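Local coordinates for chain length determinant protein (Shigella flexneri, PDB 4E2H) that probably regulates the chain length of the O-antigen polysaccharide of lipopolysaccharide, acting from the periplasmic side of the inner membrane, at residues Q105-V110 / H230-V235; I51-S56 / Q116-D121. All blocks are in the same frame, centred on the assembly; numbering follows the deposited sequence.

Contact 1: residues Q105-V110 / H230-V235; sequences QYIQQV and HAYRYV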
# COMPACT_ATOMS: atom_id res chain seq x y z
N GLN C 105 -5.54 35.24 5.96
CA GLN C 105 -6.86 34.66 6.10
C GLN C 105 -7.19 33.76 4.89
O GLN C 105 -7.77 32.69 5.04
CB GLN C 105 -7.92 35.74 6.32
CG GLN C 105 -8.88 35.94 5.16
CD GLN C 105 -10.07 36.79 5.56
OE1 GLN C 105 -10.36 36.96 6.75
NE2 GLN C 105 -10.76 37.35 4.56
N TYR C 106 -6.78 34.20 3.70
CA TYR C 106 -7.01 33.45 2.47
C TYR C 106 -6.26 32.13 2.43
O TYR C 106 -6.63 31.18 1.72
CB TYR C 106 -6.66 34.32 1.27
CG TYR C 106 -7.75 35.33 0.96
CD1 TYR C 106 -8.94 35.32 1.67
CD2 TYR C 106 -7.59 36.28 -0.04
CE1 TYR C 106 -9.94 36.23 1.40
CE2 TYR C 106 -8.59 37.20 -0.33
CZ TYR C 106 -9.77 37.17 0.40
OH TYR C 106 -10.79 38.06 0.13
N ILE C 107 -5.19 32.08 3.21
CA ILE C 107 -4.45 30.85 3.43
C ILE C 107 -5.15 29.97 4.44
O ILE C 107 -5.20 28.76 4.29
CB ILE C 107 -3.05 31.16 3.96
CG1 ILE C 107 -2.14 31.56 2.79
CG2 ILE C 107 -2.50 29.99 4.77
CD1 ILE C 107 -0.81 32.15 3.22
N GLN C 108 -5.68 30.59 5.49
CA GLN C 108 -6.46 29.87 6.48
C GLN C 108 -7.81 29.47 5.88
O GLN C 108 -8.49 28.59 6.40
CB GLN C 108 -6.65 30.70 7.75
CG GLN C 108 -7.33 29.98 8.90
CD GLN C 108 -6.57 28.74 9.36
OE1 GLN C 108 -5.33 28.75 9.47
NE2 GLN C 108 -7.31 27.65 9.65
N GLN C 109 -8.18 30.11 4.77
CA GLN C 109 -9.46 29.82 4.14
C GLN C 109 -9.29 28.59 3.26
O GLN C 109 -10.21 27.77 3.11
CB GLN C 109 -9.93 31.01 3.31
CG GLN C 109 -11.10 30.70 2.37
CD GLN C 109 -11.47 31.90 1.51
OE1 GLN C 109 -11.94 32.92 2.02
NE2 GLN C 109 -11.24 31.79 0.20
N VAL C 110 -8.11 28.47 2.67
CA VAL C 110 -7.81 27.29 1.88
C VAL C 110 -7.41 26.15 2.80
O VAL C 110 -7.79 25.00 2.56
CB VAL C 110 -6.72 27.58 0.84
CG1 VAL C 110 -6.27 26.30 0.16
CG2 VAL C 110 -7.23 28.58 -0.20
N HIS C 230 -2.81 19.68 8.50
CA HIS C 230 -1.46 20.11 8.10
C HIS C 230 -1.18 19.90 6.62
O HIS C 230 -0.39 19.02 6.25
CB HIS C 230 -0.36 19.47 8.93
CG HIS C 230 -0.28 19.98 10.33
ND1 HIS C 230 0.88 19.95 11.07
CD2 HIS C 230 -1.23 20.52 11.14
CE1 HIS C 230 0.65 20.46 12.27
NE2 HIS C 230 -0.62 20.81 12.34
N ALA C 231 -1.82 20.72 5.79
CA ALA C 231 -1.56 20.71 4.37
C ALA C 231 -0.17 21.27 4.03
O ALA C 231 0.37 20.97 2.96
CB ALA C 231 -2.63 21.50 3.65
N TYR C 232 0.41 22.08 4.94
CA TYR C 232 1.59 22.91 4.64
C TYR C 232 2.37 23.29 5.91
O TYR C 232 1.92 23.03 7.04
CB TYR C 232 1.16 24.22 3.96
CG TYR C 232 0.53 25.21 4.94
CD1 TYR C 232 -0.83 25.18 5.22
CD2 TYR C 232 1.30 26.16 5.59
CE1 TYR C 232 -1.41 26.06 6.12
CE2 TYR C 232 0.74 27.04 6.50
CZ TYR C 232 -0.62 26.99 6.76
OH TYR C 232 -1.21 27.86 7.66
N ARG C 233 3.55 23.90 5.73
CA ARG C 233 4.24 24.54 6.84
C ARG C 233 4.84 25.87 6.39
O ARG C 233 5.23 26.03 5.23
CB ARG C 233 5.30 23.63 7.49
CG ARG C 233 6.74 23.94 7.08
CD ARG C 233 7.75 23.12 7.88
NE ARG C 233 9.00 22.93 7.14
CZ ARG C 233 10.00 23.82 7.08
NH1 ARG C 233 9.89 24.98 7.72
NH2 ARG C 233 11.10 23.55 6.38
N TYR C 234 4.88 26.83 7.31
CA TYR C 234 5.41 28.15 7.00
C TYR C 234 6.93 28.12 7.03
O TYR C 234 7.52 27.71 8.04
CB TYR C 234 4.90 29.14 8.03
CG TYR C 234 3.57 29.75 7.68
CD1 TYR C 234 3.31 30.18 6.39
CD2 TYR C 234 2.58 29.89 8.64
CE1 TYR C 234 2.08 30.75 6.06
CE2 TYR C 234 1.35 30.45 8.33
CZ TYR C 234 1.11 30.89 7.04
OH TYR C 234 -0.12 31.46 6.73
N VAL C 235 7.56 28.54 5.94
CA VAL C 235 8.99 28.85 6.01
C VAL C 235 9.14 30.29 6.53
O VAL C 235 10.07 30.61 7.28
CB VAL C 235 9.67 28.67 4.64
CG1 VAL C 235 11.18 28.67 4.81
CG2 VAL C 235 9.23 27.35 3.99

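Contact 2: residues I51-S56 / Q116-D121; sequences IGRFSS and QELEKD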
# COMPACT_ATOMS: atom_id res chain seq x y z
N ILE C 51 0.87 19.08 0.09
CA ILE C 51 1.15 20.46 -0.30
C ILE C 51 0.59 20.75 -1.68
O ILE C 51 0.07 21.86 -1.93
CB ILE C 51 2.64 20.82 -0.26
CG1 ILE C 51 2.80 22.32 -0.51
CG2 ILE C 51 3.41 20.06 -1.32
CD1 ILE C 51 1.98 23.13 0.46
N GLY C 52 0.66 19.75 -2.57
CA GLY C 52 0.15 19.89 -3.92
C GLY C 52 -1.34 20.14 -3.85
O GLY C 52 -1.92 20.87 -4.66
N ARG C 53 -1.97 19.51 -2.87
CA ARG C 53 -3.39 19.64 -2.67
C ARG C 53 -3.72 21.08 -2.32
O ARG C 53 -4.66 21.65 -2.87
CB ARG C 53 -3.82 18.71 -1.54
CG ARG C 53 -5.31 18.54 -1.41
CD ARG C 53 -5.69 17.14 -0.94
NE ARG C 53 -7.10 16.92 -1.26
CZ ARG C 53 -7.54 15.99 -2.09
NH1 ARG C 53 -6.69 15.15 -2.66
NH2 ARG C 53 -8.84 15.89 -2.33
N PHE C 54 -2.94 21.66 -1.41
CA PHE C 54 -3.12 23.04 -0.95
C PHE C 54 -2.92 24.06 -2.06
O PHE C 54 -3.77 24.94 -2.27
CB PHE C 54 -2.13 23.34 0.17
CG PHE C 54 -2.27 24.73 0.76
CD1 PHE C 54 -1.90 25.85 0.03
CD2 PHE C 54 -2.77 24.91 2.05
CE1 PHE C 54 -2.03 27.13 0.57
CE2 PHE C 54 -2.90 26.18 2.60
CZ PHE C 54 -2.53 27.29 1.86
N SER C 55 -1.78 23.98 -2.74
CA SER C 55 -1.52 24.90 -3.84
C SER C 55 -2.62 24.82 -4.90
O SER C 55 -2.88 25.78 -5.61
CB SER C 55 -0.19 24.57 -4.50
OG SER C 55 -0.32 23.44 -5.33
N SER C 56 -3.28 23.68 -5.01
CA SER C 56 -4.28 23.58 -6.06
C SER C 56 -5.51 24.38 -5.63
O SER C 56 -6.01 25.21 -6.37
CB SER C 56 -4.61 22.13 -6.43
OG SER C 56 -5.61 21.56 -5.59
N GLN C 116 -11.46 20.08 4.76
CA GLN C 116 -12.77 19.55 4.41
C GLN C 116 -12.67 18.44 3.34
O GLN C 116 -13.16 17.33 3.55
CB GLN C 116 -13.69 20.68 3.96
CG GLN C 116 -14.84 20.94 4.90
CD GLN C 116 -16.15 21.17 4.15
OE1 GLN C 116 -16.21 21.02 2.92
NE2 GLN C 116 -17.20 21.53 4.89
N GLU C 117 -12.03 18.72 2.20
CA GLU C 117 -11.81 17.72 1.15
C GLU C 117 -11.12 16.49 1.71
O GLU C 117 -11.37 15.37 1.28
CB GLU C 117 -10.91 18.26 0.03
CG GLU C 117 -11.51 19.30 -0.92
CD GLU C 117 -10.45 19.88 -1.87
OE1 GLU C 117 -9.28 19.44 -1.79
OE2 GLU C 117 -10.78 20.78 -2.69
N LEU C 118 -10.23 16.70 2.67
CA LEU C 118 -9.39 15.63 3.17
C LEU C 118 -10.17 14.63 4.02
O LEU C 118 -9.98 13.42 3.91
CB LEU C 118 -8.21 16.18 3.96
CG LEU C 118 -6.86 15.47 3.76
CD1 LEU C 118 -6.79 14.77 2.41
CD2 LEU C 118 -5.70 16.47 3.91
N GLU C 119 -11.05 15.13 4.88
CA GLU C 119 -11.79 14.21 5.73
C GLU C 119 -12.73 13.30 4.92
O GLU C 119 -12.93 12.14 5.27
CB GLU C 119 -12.51 14.93 6.87
CG GLU C 119 -11.57 15.72 7.79
CD GLU C 119 -10.29 14.96 8.14
OE1 GLU C 119 -10.38 13.74 8.41
OE2 GLU C 119 -9.20 15.58 8.15
N LYS C 120 -13.26 13.81 3.81
CA LYS C 120 -14.07 13.00 2.91
C LYS C 120 -13.24 11.92 2.21
O LYS C 120 -13.68 10.77 2.09
CB LYS C 120 -14.76 13.88 1.87
CG LYS C 120 -15.20 13.13 0.62
CD LYS C 120 -16.72 12.92 0.61
CE LYS C 120 -17.21 12.28 -0.70
NZ LYS C 120 -17.17 10.77 -0.67
N ASP C 121 -12.06 12.30 1.74
CA ASP C 121 -11.17 11.39 1.00
C ASP C 121 -10.66 10.31 1.93
O ASP C 121 -10.29 9.22 1.49
CB ASP C 121 -10.01 12.19 0.40
CG ASP C 121 -9.09 11.34 -0.47
OD1 ASP C 121 -9.38 11.19 -1.69
OD2 ASP C 121 -8.07 10.83 0.05
O HOH W 1 -8.38 21.42 -3.97

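Contact 1: residues Q105-V110 / H230-V235
Ile107 is met by the phenol ends of two tyrosines, Tyr232 and Tyr234. Its CG2 methyl stands 3.4 Å from Tyr234 OH and its CD1 methyl 3.6 Å from the same Tyr234 OH, so both branches of the isoleucine straddle one oxygen. CD1 also reaches the rim of the Tyr234 ring, near the ring plane, at 4.3 Å from Tyr234 CE1. Tyr232 comes in at about a right angle to the isoleucine, and its CZ lies 4.1 Å from Ile107 CG2, an oblique approach. These are van der Waals contacts, and the two backbones stay well apart: the nearest alpha carbons, Ile107 CA and Tyr232 CA, are separated by 10.0 Å.

The tyrosines also position each other. Tyr232 CE2 sits 3.7 Å above the plane of the Tyr234 ring, over its centre, which probably limits how that ring can turn. With CG between backbone N and carbonyl carbon (chi1 75°), Tyr232 directs its ring at Ile107; the ring also meets Phe54 of helix 43-65, the planes at about 60°. Further out, Arg233 and Val235 form backbone hydrogen bonds with Thr18 and Ile16 of strand 12-18. In this alpha/beta periplasmic domain, helix 97-164 thus packs against strand 233-234, the outermost strand of this chain's antiparallel sheet, and the loop residue before it, at the sheet margin.

Contact 2: residues I51-S56 / Q116-D121
Glu117, early in 116-121, meets Arg53 through a salt bridge whose hydrogen bond, from Arg53 NE to Glu117 OE1 at 3.4 Å, is weak: the N-H...O angle is only 131°. The carboxylate and guanidinium planes stand 87° apart, so the two groups do not form a flat, two-pronged pair. Glu117 CB lies in the guanidinium plane, at its edge, 3.9 Å from Arg53 NH2. The glutamate runs extended beyond CG (chi2 173°), so its carboxylate reaches both Arg53 and water 1, which donates a 2.8 Å hydrogen bond to Glu117 OE2. That water also donates to Ser56 OG at 3.2 Å, while Ser56 OG itself donates to Arg53 O.

Next along the helix, Leu118 supplies the apolar part. Its CD1 lies over one face of the guanidinium and 4.2 Å from Arg53 CD. One turn after Glu117, Asp121 places OD1 4.8 Å from Arg53 NH2, not in contact but of opposite charge. Asp121 also lies close to Asp21 of the third subunit, like charges that may raise the pKa of one acid, an effect Arg53 could partly offset. The long, bent bond indicates a loosely directed electrostatic link, supplemented by the water between Glu117 and Ser56.

How the contacts relate
Both contacts are partly buried and rest on helix 97-164, which bears segments 105-110 and 116-121; their centres are 11 Å apart. Contact 1 lies farther from the centre of the chain, its centre about 26 Å away against 17 Å for contact 2, and joins this helix to the sheet side through hydrocarbon and phenol groups. Contact 2 joins it to helix 43-65 through charge and water. The two meet directly: Tyr232 CD1 is 3.5 Å from Phe54 CE2, and Val110 CG1 is 3.7 Å from Phe54 O. Across the subunit boundary, contact 1 of this chain lies beside contact 2 of the second subunit, Arg233 forming a weak, long ion pair with Glu117 of that subunit.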